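Local coordinates for hypothetical protein (Sus scrofa, PDB 3WOC) that binds heparin and, as a prostate-derived glycoprotein of boar sperm with a jacalin-like beta-prism fold, probably takes part in capacitation-related events, at residues R78-H83 against Q121-G126; I27-F30 against L36-S39; H83-L86 against R92-S95; S46-K51 against E61-P66. One frame throughout, in Å; residues are numbered along the deposited sequence.

All four contacts lie within one jacalin-like beta-prism domain, built from three antiparallel four-stranded sheets. Interactions 2 and 3 are hairpin contacts, each carried by two backbone hydrogen bonds and partly buried, and they touch through Ile27 and Leu86. Interactions 1 and 4 are surface contacts with no hydrogen bond between their segments: in the first a phenyl ring packs on the side chains and backbone of a loop from another sheet, in the second an indole reaches the far edge strand of its own sheet. Interactions 1 and 3 share His83 and strand 81-88. Interaction 2 is the junction, since Lys38 bonds to Tyr125 of interaction 1 and Arg28 to Glu61 of interaction 4.

Interaction 1 (R78-H83 against Q121-G126)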
loop_
_atom_site.group_PDB
_atom_site.type_symbol
_atom_site.label_atom_id
_atom_site.label_comp_id
_atom_site.label_asym_id
_atom_site.label_seq_id
_atom_site.Cartn_x
_atom_site.Cartn_y
_atom_site.Cartn_z
ATOM N N ARG A 78 -8.168 -12.543 0.117
ATOM C CA ARG A 78 -9.034 -13.551 0.714
ATOM C C ARG A 78 -9.303 -13.085 2.146
ATOM O O ARG A 78 -9.948 -12.054 2.335
ATOM C CB ARG A 78 -8.397 -14.943 0.641
ATOM C CG ARG A 78 -8.052 -15.387 -0.790
ATOM C CD ARG A 78 -7.657 -16.849 -0.863
ATOM N NE ARG A 78 -8.820 -17.716 -0.677
ATOM C CZ ARG A 78 -8.775 -19.042 -0.576
ATOM N NH1 ARG A 78 -7.619 -19.690 -0.629
ATOM N NH2 ARG A 78 -9.900 -19.721 -0.409
ATOM N N THR A 79 -8.806 -13.815 3.142
ATOM C CA THR A 79 -8.764 -13.305 4.515
ATOM C C THR A 79 -7.737 -12.175 4.587
ATOM O O THR A 79 -7.964 -11.151 5.233
ATOM C CB THR A 79 -8.393 -14.412 5.530
ATOM O OG1 THR A 79 -9.404 -15.424 5.529
ATOM C CG2 THR A 79 -8.260 -13.850 6.935
ATOM N N PHE A 80 -6.610 -12.380 3.911
ATOM C CA PHE A 80 -5.516 -11.415 3.883
ATOM C C PHE A 80 -5.386 -10.810 2.495
ATOM O O PHE A 80 -5.800 -11.416 1.503
ATOM C CB PHE A 80 -4.196 -12.084 4.276
ATOM C CG PHE A 80 -4.218 -12.738 5.629
ATOM C CD1 PHE A 80 -3.954 -12.001 6.778
ATOM C CD2 PHE A 80 -4.495 -14.097 5.754
ATOM C CE1 PHE A 80 -3.980 -12.601 8.031
ATOM C CE2 PHE A 80 -4.524 -14.705 7.001
ATOM C CZ PHE A 80 -4.264 -13.955 8.144
ATOM N N LEU A 81 -4.817 -9.609 2.432
ATOM C CA LEU A 81 -4.443 -8.997 1.166
ATOM C C LEU A 81 -3.439 -9.903 0.460
ATOM O O LEU A 81 -2.370 -10.197 1.004
ATOM C CB LEU A 81 -3.851 -7.605 1.397
ATOM C CG LEU A 81 -3.359 -6.816 0.179
ATOM C CD1 LEU A 81 -4.519 -6.405 -0.725
ATOM C CD2 LEU A 81 -2.569 -5.604 0.633
ATOM N N GLN A 82 -3.806 -10.350 -0.740
ATOM C CA GLN A 82 -3.004 -11.302 -1.515
ATOM C C GLN A 82 -2.088 -10.609 -2.510
ATOM O O GLN A 82 -0.883 -10.853 -2.539
ATOM C CB GLN A 82 -3.908 -12.278 -2.280
ATOM C CG GLN A 82 -4.628 -13.315 -1.431
ATOM C CD GLN A 82 -3.717 -14.411 -0.916
ATOM O OE1 GLN A 82 -2.590 -14.586 -1.388
ATOM N NE2 GLN A 82 -4.206 -15.162 0.061
ATOM N N HIS A 83 -2.676 -9.743 -3.326
ATOM C CA HIS A 83 -1.999 -9.189 -4.485
ATOM C C HIS A 83 -2.306 -7.705 -4.645
ATOM O O HIS A 83 -3.431 -7.261 -4.411
ATOM C CB HIS A 83 -2.426 -9.962 -5.740
ATOM C CG HIS A 83 -1.912 -9.383 -7.022
ATOM N ND1 HIS A 83 -0.649 -9.646 -7.505
ATOM C CD2 HIS A 83 -2.496 -8.559 -7.925
ATOM C CE1 HIS A 83 -0.475 -9.007 -8.648
ATOM N NE2 HIS A 83 -1.581 -8.342 -8.925
ATOM N N GLN A 121 -5.787 -2.326 7.931
ATOM C CA GLN A 121 -5.911 -3.223 9.062
ATOM C C GLN A 121 -4.947 -4.391 8.852
ATOM O O GLN A 121 -4.834 -4.914 7.741
ATOM C CB GLN A 121 -7.355 -3.730 9.137
ATOM C CG GLN A 121 -7.665 -4.687 10.282
ATOM C CD GLN A 121 -9.008 -5.368 10.117
ATOM O OE1 GLN A 121 -9.928 -5.149 10.906
ATOM N NE2 GLN A 121 -9.139 -6.184 9.073
ATOM N N PHE A 122 -4.248 -4.785 9.912
ATOM C CA PHE A 122 -3.386 -5.972 9.871
ATOM C C PHE A 122 -3.552 -6.822 11.125
ATOM O O PHE A 122 -3.921 -6.309 12.184
ATOM C CB PHE A 122 -1.916 -5.601 9.630
ATOM C CG PHE A 122 -1.286 -4.796 10.734
ATOM C CD1 PHE A 122 -0.722 -5.423 11.839
ATOM C CD2 PHE A 122 -1.220 -3.408 10.647
ATOM C CE1 PHE A 122 -0.124 -4.683 12.852
ATOM C CE2 PHE A 122 -0.627 -2.666 11.650
ATOM C CZ PHE A 122 -0.074 -3.307 12.753
ATOM N N TRP A 123 -3.282 -8.119 11.013
ATOM C CA TRP A 123 -3.568 -9.017 12.129
ATOM C C TRP A 123 -2.527 -10.121 12.367
ATOM O O TRP A 123 -1.649 -9.972 13.224
ATOM C CB TRP A 123 -5.005 -9.562 12.013
ATOM C CG TRP A 123 -5.356 -10.654 12.970
ATOM C CD1 TRP A 123 -5.263 -10.619 14.336
ATOM C CD2 TRP A 123 -5.876 -11.947 12.636
ATOM N NE1 TRP A 123 -5.683 -11.814 14.868
ATOM C CE2 TRP A 123 -6.066 -12.648 13.850
ATOM C CE3 TRP A 123 -6.195 -12.585 11.429
ATOM C CZ2 TRP A 123 -6.559 -13.956 13.892
ATOM C CZ3 TRP A 123 -6.686 -13.887 11.471
ATOM C CH2 TRP A 123 -6.863 -14.558 12.695
ATOM N N LEU A 124 -2.609 -11.219 11.625
ATOM C CA LEU A 124 -1.848 -12.414 11.992
ATOM C C LEU A 124 -0.610 -12.620 11.119
ATOM O O LEU A 124 0.520 -12.588 11.609
ATOM C CB LEU A 124 -2.766 -13.645 11.955
ATOM C CG LEU A 124 -2.247 -15.064 12.177
ATOM C CD1 LEU A 124 -1.723 -15.284 13.592
ATOM C CD2 LEU A 124 -3.389 -16.014 11.882
ATOM N N TYR A 125 -0.840 -12.819 9.826
ATOM C CA TYR A 125 0.233 -13.085 8.876
ATOM C C TYR A 125 0.524 -11.869 8.007
ATOM O O TYR A 125 1.581 -11.782 7.385
ATOM C CB TYR A 125 -0.130 -14.275 7.990
ATOM C CG TYR A 125 -0.384 -15.558 8.748
ATOM C CD1 TYR A 125 -1.555 -16.285 8.543
ATOM C CD2 TYR A 125 0.547 -16.046 9.670
ATOM C CE1 TYR A 125 -1.790 -17.470 9.229
ATOM C CE2 TYR A 125 0.317 -17.223 10.362
ATOM C CZ TYR A 125 -0.853 -17.929 10.139
ATOM O OH TYR A 125 -1.082 -19.098 10.823
ATOM N N GLY A 126 -0.416 -10.932 7.965
ATOM C CA GLY A 126 -0.246 -9.756 7.137
ATOM C C GLY A 126 -1.412 -8.811 7.187
ATOM O O GLY A 126 -2.168 -8.791 8.157
#
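Phe80 meets Trp123 first: CZ of the phenyl ring lies 4.0 Å from CE3 of the indole, an approach that is neither square over a face nor at an edge. Its chi1 of -57° sets CG beside the backbone N and anti to the carbonyl carbon, and this sends the ring out from the 78-80 turn toward the other loop. Next comes Leu124, whose backbone N sits at the edge of the phenyl ring, close to its plane, with CB 4.1 Å from Phe80 CZ. Tyr125 follows and comes nearest: its CD1 is 3.6 Å from Phe80 CZ, its CB stands over one face of the phenyl ring toward the rim, and the two ring planes are inclined at 53°. Thr79 CG2 lies on the opposite face, so Phe80 is held from both sides. The phenol in turn has Leu124 CG over its centre. Gly126 completes the turn with its backbone alone, its N 3.9 Å from Phe80 CD1, while its O accepts a 3.1 Å bond from Trp123 N that closes the loop on itself. This loop joins strands 114-122 and 127-135 at one end of the beta-prism. In jacalin-related lectins the corresponding loop helps to form the carbohydrate site, so the exposed rings beside Phe80 may border such a region here.

Interaction 2 (I27-F30 against L36-S39). With SO4 (sulfate ion), chain G.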
loop_
_atom_site.group_PDB
_atom_site.type_symbol
_atom_site.label_atom_id
_atom_site.label_comp_id
_atom_site.label_asym_id
_atom_site.label_seq_id
_atom_site.Cartn_x
_atom_site.Cartn_y
_atom_site.Cartn_z
ATOM N N ILE A 27 7.595 2.571 -3.106
ATOM C CA ILE A 27 6.703 1.693 -2.357
ATOM C C ILE A 27 7.394 0.356 -2.077
ATOM O O ILE A 27 7.998 -0.242 -2.968
ATOM C CB ILE A 27 5.351 1.499 -3.111
ATOM C CG1 ILE A 27 4.161 1.425 -2.137
ATOM C CG2 ILE A 27 5.427 0.335 -4.096
ATOM C CD1 ILE A 27 3.998 0.113 -1.371
ATOM N N ARG A 28 7.309 -0.092 -0.829
ATOM C CA ARG A 28 7.929 -1.341 -0.408
ATOM C C ARG A 28 6.874 -2.314 0.113
ATOM O O ARG A 28 6.167 -2.018 1.077
ATOM C CB ARG A 28 8.990 -1.069 0.662
ATOM C CG ARG A 28 9.964 -2.209 0.906
ATOM C CD ARG A 28 11.016 -1.804 1.929
ATOM N NE ARG A 28 12.090 -1.009 1.340
ATOM C CZ ARG A 28 12.981 -0.308 2.035
ATOM N NH1 ARG A 28 12.932 -0.279 3.362
ATOM N NH2 ARG A 28 13.923 0.374 1.399
ATOM N N VAL A 29 6.770 -3.467 -0.541
ATOM C CA VAL A 29 5.822 -4.505 -0.144
ATOM C C VAL A 29 6.569 -5.768 0.291
ATOM O O VAL A 29 7.430 -6.272 -0.431
ATOM C CB VAL A 29 4.815 -4.826 -1.278
ATOM C CG1 VAL A 29 3.932 -6.004 -0.909
ATOM C CG2 VAL A 29 3.956 -3.611 -1.591
ATOM N N PHE A 30 6.235 -6.264 1.480
ATOM C CA PHE A 30 6.833 -7.485 2.009
ATOM C C PHE A 30 5.906 -8.678 1.795
ATOM O O PHE A 30 4.769 -8.691 2.273
ATOM C CB PHE A 30 7.172 -7.315 3.488
ATOM C CG PHE A 30 8.337 -6.400 3.743
ATOM C CD1 PHE A 30 9.591 -6.923 4.053
ATOM C CD2 PHE A 30 8.186 -5.017 3.676
ATOM C CE1 PHE A 30 10.678 -6.080 4.297
ATOM C CE2 PHE A 30 9.263 -4.166 3.914
ATOM C CZ PHE A 30 10.511 -4.697 4.226
ATOM N N LEU A 36 1.204 -13.893 0.426
ATOM C CA LEU A 36 0.342 -12.825 0.924
ATOM C C LEU A 36 1.166 -11.605 1.319
ATOM O O LEU A 36 2.351 -11.722 1.639
ATOM C CB LEU A 36 -0.551 -13.305 2.085
ATOM C CG LEU A 36 0.029 -13.760 3.428
ATOM C CD1 LEU A 36 0.320 -12.586 4.350
ATOM C CD2 LEU A 36 -0.932 -14.716 4.104
ATOM N N ILE A 37 0.533 -10.439 1.299
ATOM C CA ILE A 37 1.208 -9.202 1.669
ATOM C C ILE A 37 1.192 -9.034 3.185
ATOM O O ILE A 37 0.137 -8.968 3.802
ATOM C CB ILE A 37 0.627 -7.975 0.916
ATOM C CG1 ILE A 37 0.920 -8.114 -0.584
ATOM C CG2 ILE A 37 1.199 -6.669 1.480
ATOM C CD1 ILE A 37 0.183 -7.144 -1.479
ATOM N N LYS A 38 2.387 -8.975 3.765
ATOM C CA LYS A 38 2.574 -8.971 5.212
ATOM C C LYS A 38 2.616 -7.566 5.793
ATOM O O LYS A 38 2.092 -7.323 6.884
ATOM C CB LYS A 38 3.855 -9.722 5.582
ATOM C CG LYS A 38 3.860 -11.188 5.174
ATOM C CD LYS A 38 5.100 -11.912 5.684
ATOM C CE LYS A 38 5.130 -12.022 7.208
ATOM N NZ LYS A 38 4.050 -12.886 7.745
ATOM N N SER A 39 3.253 -6.654 5.065
ATOM C CA SER A 39 3.399 -5.266 5.485
ATOM C C SER A 39 3.730 -4.378 4.290
ATOM O O SER A 39 4.182 -4.872 3.253
ATOM C CB SER A 39 4.492 -5.138 6.549
ATOM O OG SER A 39 5.734 -5.616 6.071
HETATM S S SO4 G . 3.731 -15.909 5.343
HETATM O O1 SO4 G . 2.866 -16.678 6.237
HETATM O O2 SO4 G . 2.948 -14.863 4.699
HETATM O O3 SO4 G . 4.286 -16.779 4.315
HETATM O O4 SO4 G . 4.816 -15.306 6.112
#
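Phe30 and Lys38 are tied through the backbone, and the lysine side chain then runs from that bond out to a sulfate ion, probably from the crystallisation liquor. Lys38 N donates to Phe30 O over 2.8 Å, nearly along the C=O axis, with the N-H pointing straight at the oxygen. From there the side chain can be followed outward. CB rests 3.6 Å from the same Phe30 O, and CG is still close to that oxygen while approaching O2 of the sulfate. CD comes to 3.4 Å from sulfate O4, with CE following at much the same range. Bends at chi3 (67°) and chi4 (66°) curl the chain back on itself, so that NZ donates to O4 over 3.0 Å. The ammonium also bonds to Tyr125 O, while Val34 N gives the sulfate another donor and Leu36 CG packs against its O2. Back at the strands, Phe30 N reaches Ser39 O over 3.0 Å, almost perfectly straight (177°), though tilted from the carbonyl plane. Ser39 OG lies 3.4 Å from Phe30 CB and is buried here without a polar partner. Away from this polar side, Val29 CG1 meets Ile37 CG2 at 3.7 Å, and both side chains face the interior, against Phe96 and Val84 respectively. The two short segments are steeply inclined where they meet, near the turn of the beta hairpin formed by strands 24-31 and 37-44, the central pair of one sheet of the jacalin-like beta-prism.

Interaction 3 (H83-L86 against R92-S95)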
loop_
_atom_site.group_PDB
_atom_site.type_symbol
_atom_site.label_atom_id
_atom_site.label_comp_id
_atom_site.label_asym_id
_atom_site.label_seq_id
_atom_site.Cartn_x
_atom_site.Cartn_y
_atom_site.Cartn_z
ATOM N N HIS A 83 -2.676 -9.743 -3.326
ATOM C CA HIS A 83 -1.999 -9.189 -4.485
ATOM C C HIS A 83 -2.306 -7.705 -4.645
ATOM O O HIS A 83 -3.431 -7.261 -4.411
ATOM C CB HIS A 83 -2.426 -9.962 -5.740
ATOM C CG HIS A 83 -1.912 -9.383 -7.022
ATOM N ND1 HIS A 83 -0.649 -9.646 -7.505
ATOM C CD2 HIS A 83 -2.496 -8.559 -7.925
ATOM C CE1 HIS A 83 -0.475 -9.007 -8.648
ATOM N NE2 HIS A 83 -1.581 -8.342 -8.925
ATOM N N VAL A 84 -1.284 -6.949 -5.035
ATOM C CA VAL A 84 -1.441 -5.556 -5.434
ATOM C C VAL A 84 -0.609 -5.288 -6.688
ATOM O O VAL A 84 0.566 -5.650 -6.751
ATOM C CB VAL A 84 -1.092 -4.591 -4.262
ATOM C CG1 VAL A 84 -0.261 -3.409 -4.716
ATOM C CG2 VAL A 84 -2.361 -4.116 -3.570
ATOM N N THR A 85 -1.244 -4.706 -7.704
ATOM C CA THR A 85 -0.518 -4.126 -8.837
ATOM C C THR A 85 -0.798 -2.629 -8.946
ATOM O O THR A 85 -1.941 -2.202 -9.123
ATOM C CB THR A 85 -0.765 -4.849 -10.196
ATOM O OG1 THR A 85 -0.502 -3.943 -11.279
ATOM C CG2 THR A 85 -2.177 -5.326 -10.317
ATOM N N LEU A 86 0.273 -1.851 -8.823
ATOM C CA LEU A 86 0.214 -0.399 -8.864
ATOM C C LEU A 86 0.495 0.078 -10.277
ATOM O O LEU A 86 1.461 -0.362 -10.901
ATOM C CB LEU A 86 1.260 0.189 -7.919
ATOM C CG LEU A 86 1.411 -0.437 -6.532
ATOM C CD1 LEU A 86 2.805 -0.191 -6.023
ATOM C CD2 LEU A 86 0.379 0.111 -5.557
ATOM N N ARG A 92 3.699 2.455 -16.442
ATOM C CA ARG A 92 4.358 1.338 -15.768
ATOM C C ARG A 92 3.431 0.672 -14.752
ATOM O O ARG A 92 2.536 1.315 -14.195
ATOM C CB ARG A 92 5.658 1.800 -15.094
ATOM C CG ARG A 92 6.768 2.147 -16.078
ATOM C CD ARG A 92 7.927 2.893 -15.423
ATOM N NE ARG A 92 8.813 2.027 -14.642
ATOM C CZ ARG A 92 9.089 2.192 -13.350
ATOM N NH1 ARG A 92 8.553 3.196 -12.669
ATOM N NH2 ARG A 92 9.910 1.353 -12.732
ATOM N N SER A 93 3.639 -0.624 -14.534
ATOM C CA SER A 93 2.919 -1.356 -13.494
ATOM C C SER A 93 3.871 -2.262 -12.718
ATOM O O SER A 93 4.865 -2.747 -13.266
ATOM C CB SER A 93 1.743 -2.150 -14.075
ATOM O OG SER A 93 2.175 -3.289 -14.791
ATOM N N ALA A 94 3.570 -2.465 -11.437
ATOM C CA ALA A 94 4.398 -3.294 -10.570
ATOM C C ALA A 94 3.534 -4.231 -9.733
ATOM O O ALA A 94 2.759 -3.784 -8.888
ATOM C CB ALA A 94 5.277 -2.423 -9.682
ATOM N N SER A 95 3.673 -5.531 -9.984
ATOM C CA SER A 95 2.867 -6.548 -9.314
ATOM C C SER A 95 3.559 -7.137 -8.090
ATOM O O SER A 95 4.736 -7.506 -8.143
ATOM C CB SER A 95 2.487 -7.664 -10.287
ATOM O OG SER A 95 1.531 -7.212 -11.227
#
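Leu86 and Ala94 exchange two backbone hydrogen bonds. Ala94 N reaches Leu86 O over 3.0 Å, in the carbonyl plane, whereas Leu86 N approaches Ala94 O over 3.1 Å from above that plane and therefore misses its lone pairs. The same oxygens also receive CA-H contacts: Thr85 CA stands 3.3 Å from Ala94 O and Ser93 CA 3.1 Å from Leu86 O. One step along, Thr85 faces Ser95 in a non-hydrogen-bonded pair, with Thr85 CB 3.5 Å from Ser95 OG. His83 adds its ring to this face. With CG anti to the backbone N (chi1 173°), the imidazole reaches out toward the partner strand and presents its edge to Ser95, His83 CE1 being 3.6 Å from Ser95 CB. The pairing is that of an antiparallel beta hairpin, strands 81-88 and 93-97, which forms the outer half of one sheet of the beta-prism, with 93-97 at the sheet's edge. A second shell fixes these groups. His83 ND1 is bonded to Gly97 O farther along the partner strand, which sets the turn of the ring. On the other face, Leu86 and Ala94 both lie against Leu62 of the neighbouring sheet, and Leu86 also packs on Ile70 and Ile73 of strand 70-77. Beyond the pairing, Arg92 makes a salt bridge to Glu68 through NH1, and its backbone N is bonded to Thr88 OG1.

Interaction 4 (S46-K51 against E61-P66); sequences SSWSEK and ELILHP
Trp48 turns its indole toward Glu61 and Ile63 by a chi1 of -77°, which puts CG beside the backbone N and lets the six-membered ring lead. Ile63 answers with a bent chain, chi2 -57°, that swings CD1 back to the indole; Glu61 instead stretches out beyond CG to bring its carboxylate obliquely up to the ring. All the touching on the tryptophan side falls to CZ2. Ile63 CD1 arrives at the ring edge, near its plane, 4.0 Å from CZ2, and Glu61 CD lies 4.1 Å from the same carbon with the carboxylate and ring planes 48° apart. The reach is long, 11.6 Å between the CA atoms of Trp48 and Glu61, because strands 47-53 and 58-63 are the two outermost of a four-stranded sheet of the beta-prism and strands 37-44 and 24-31 run between them. Arg28, on one of those inner strands, links the two partners: its NE forms a salt bridge with Glu61 OE1, and its guanidinium makes a cation-pi contact with the Trp48 ring, so the positive charge probably steadies both partners at this exposed face. Gln41 and Arg43 of strand 37-44 also pack against the indole.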
loop_
_atom_site.group_PDB
_atom_site.type_symbol
_atom_site.label_atom_id
_atom_site.label_comp_id
_atom_site.label_asym_id
_atom_site.label_seq_id
_atom_site.Cartn_x
_atom_site.Cartn_y
_atom_site.Cartn_z
ATOM N N SER A 46 12.944 11.153 0.280
ATOM C CA SER A 46 13.974 10.126 0.436
ATOM C C SER A 46 13.787 9.323 1.725
ATOM O O SER A 46 14.521 8.361 1.976
ATOM C CB SER A 46 15.374 10.750 0.382
ATOM O OG SER A 46 15.493 11.827 1.295
ATOM N N SER A 47 12.791 9.712 2.524
ATOM C CA SER A 47 12.511 9.062 3.805
ATOM C C SER A 47 11.420 7.989 3.720
ATOM O O SER A 47 10.243 8.291 3.475
ATOM C CB SER A 47 12.144 10.100 4.870
ATOM O OG SER A 47 13.262 10.903 5.202
ATOM N N TRP A 48 11.831 6.739 3.925
ATOM C CA TRP A 48 10.909 5.616 4.049
ATOM C C TRP A 48 10.113 5.740 5.340
ATOM O O TRP A 48 10.644 6.171 6.369
ATOM C CB TRP A 48 11.667 4.286 4.036
ATOM C CG TRP A 48 12.118 3.849 2.675
ATOM C CD1 TRP A 48 13.383 3.929 2.165
ATOM C CD2 TRP A 48 11.311 3.254 1.650
ATOM N NE1 TRP A 48 13.414 3.425 0.885
ATOM C CE2 TRP A 48 12.156 3.004 0.543
ATOM C CE3 TRP A 48 9.954 2.909 1.557
ATOM C CZ2 TRP A 48 11.689 2.427 -0.645
ATOM C CZ3 TRP A 48 9.490 2.337 0.373
ATOM C CH2 TRP A 48 10.358 2.098 -0.709
ATOM N N SER A 49 8.842 5.358 5.282
ATOM C CA SER A 49 7.955 5.422 6.442
ATOM C C SER A 49 8.232 4.298 7.444
ATOM O O SER A 49 9.111 3.463 7.237
ATOM C CB SER A 49 6.492 5.364 5.990
ATOM O OG SER A 49 6.169 4.090 5.455
ATOM N N GLU A 50 7.474 4.306 8.537
ATOM C CA GLU A 50 7.399 3.185 9.463
ATOM C C GLU A 50 6.846 1.951 8.735
ATOM O O GLU A 50 6.068 2.077 7.784
ATOM C CB GLU A 50 6.486 3.564 10.632
ATOM C CG GLU A 50 6.340 2.519 11.734
ATOM C CD GLU A 50 5.199 2.832 12.691
ATOM O OE1 GLU A 50 4.623 1.877 13.260
ATOM O OE2 GLU A 50 4.874 4.029 12.870
ATOM N N LYS A 51 7.267 0.767 9.177
ATOM C CA LYS A 51 6.751 -0.492 8.649
ATOM C C LYS A 51 5.327 -0.704 9.143
ATOM O O LYS A 51 5.064 -0.650 10.347
ATOM C CB LYS A 51 7.625 -1.660 9.104
ATOM C CG LYS A 51 7.247 -3.011 8.501
ATOM C CD LYS A 51 8.202 -3.427 7.390
ATOM C CE LYS A 51 9.540 -3.910 7.950
ATOM N NZ LYS A 51 9.389 -5.078 8.863
ATOM N N GLU A 61 10.172 -3.789 -4.126
ATOM C CA GLU A 61 10.057 -2.342 -4.294
ATOM C C GLU A 61 9.679 -1.908 -5.706
ATOM O O GLU A 61 10.144 -2.481 -6.693
ATOM C CB GLU A 61 11.360 -1.651 -3.891
ATOM C CG GLU A 61 11.599 -1.571 -2.394
ATOM C CD GLU A 61 13.012 -1.137 -2.046
ATOM O OE1 GLU A 61 13.488 -1.495 -0.947
ATOM O OE2 GLU A 61 13.653 -0.444 -2.865
ATOM N N LEU A 62 8.815 -0.900 -5.779
ATOM C CA LEU A 62 8.653 -0.102 -6.982
ATOM C C LEU A 62 9.212 1.275 -6.671
ATOM O O LEU A 62 8.711 1.969 -5.787
ATOM C CB LEU A 62 7.183 -0.002 -7.409
ATOM C CG LEU A 62 6.830 1.004 -8.519
ATOM C CD1 LEU A 62 7.429 0.620 -9.873
ATOM C CD2 LEU A 62 5.322 1.187 -8.634
ATOM N N ILE A 63 10.269 1.654 -7.382
ATOM C CA ILE A 63 10.865 2.972 -7.208
ATOM C C ILE A 63 10.383 3.884 -8.328
ATOM O O ILE A 63 10.597 3.610 -9.512
ATOM C CB ILE A 63 12.419 2.916 -7.130
ATOM C CG1 ILE A 63 12.883 1.946 -6.026
ATOM C CG2 ILE A 63 13.008 4.314 -6.925
ATOM C CD1 ILE A 63 12.348 2.243 -4.618
ATOM N N LEU A 64 9.707 4.959 -7.937
ATOM C CA LEU A 64 9.112 5.891 -8.883
ATOM C C LEU A 64 10.150 6.856 -9.451
ATOM O O LEU A 64 10.986 7.385 -8.713
ATOM C CB LEU A 64 7.964 6.659 -8.218
ATOM C CG LEU A 64 6.508 6.172 -8.347
ATOM C CD1 LEU A 64 6.374 4.728 -8.819
ATOM C CD2 LEU A 64 5.755 6.386 -7.041
ATOM N N HIS A 65 10.092 7.061 -10.767
ATOM C CA HIS A 65 10.893 8.081 -11.438
ATOM C C HIS A 65 10.441 9.463 -10.962
ATOM O O HIS A 65 9.297 9.618 -10.529
ATOM C CB HIS A 65 10.734 7.988 -12.962
ATOM C CG HIS A 65 11.062 6.644 -13.535
ATOM N ND1 HIS A 65 12.205 5.948 -13.204
ATOM C CD2 HIS A 65 10.409 5.883 -14.445
ATOM C CE1 HIS A 65 12.232 4.807 -13.870
ATOM N NE2 HIS A 65 11.155 4.745 -14.633
ATOM N N PRO A 66 11.339 10.470 -11.018
ATOM C CA PRO A 66 10.900 11.823 -10.672
ATOM C C PRO A 66 9.769 12.267 -11.598
ATOM O O PRO A 66 9.881 12.128 -12.820
ATOM C CB PRO A 66 12.160 12.670 -10.895
ATOM C CG PRO A 66 13.297 11.706 -10.803
ATOM C CD PRO A 66 12.772 10.429 -11.372
#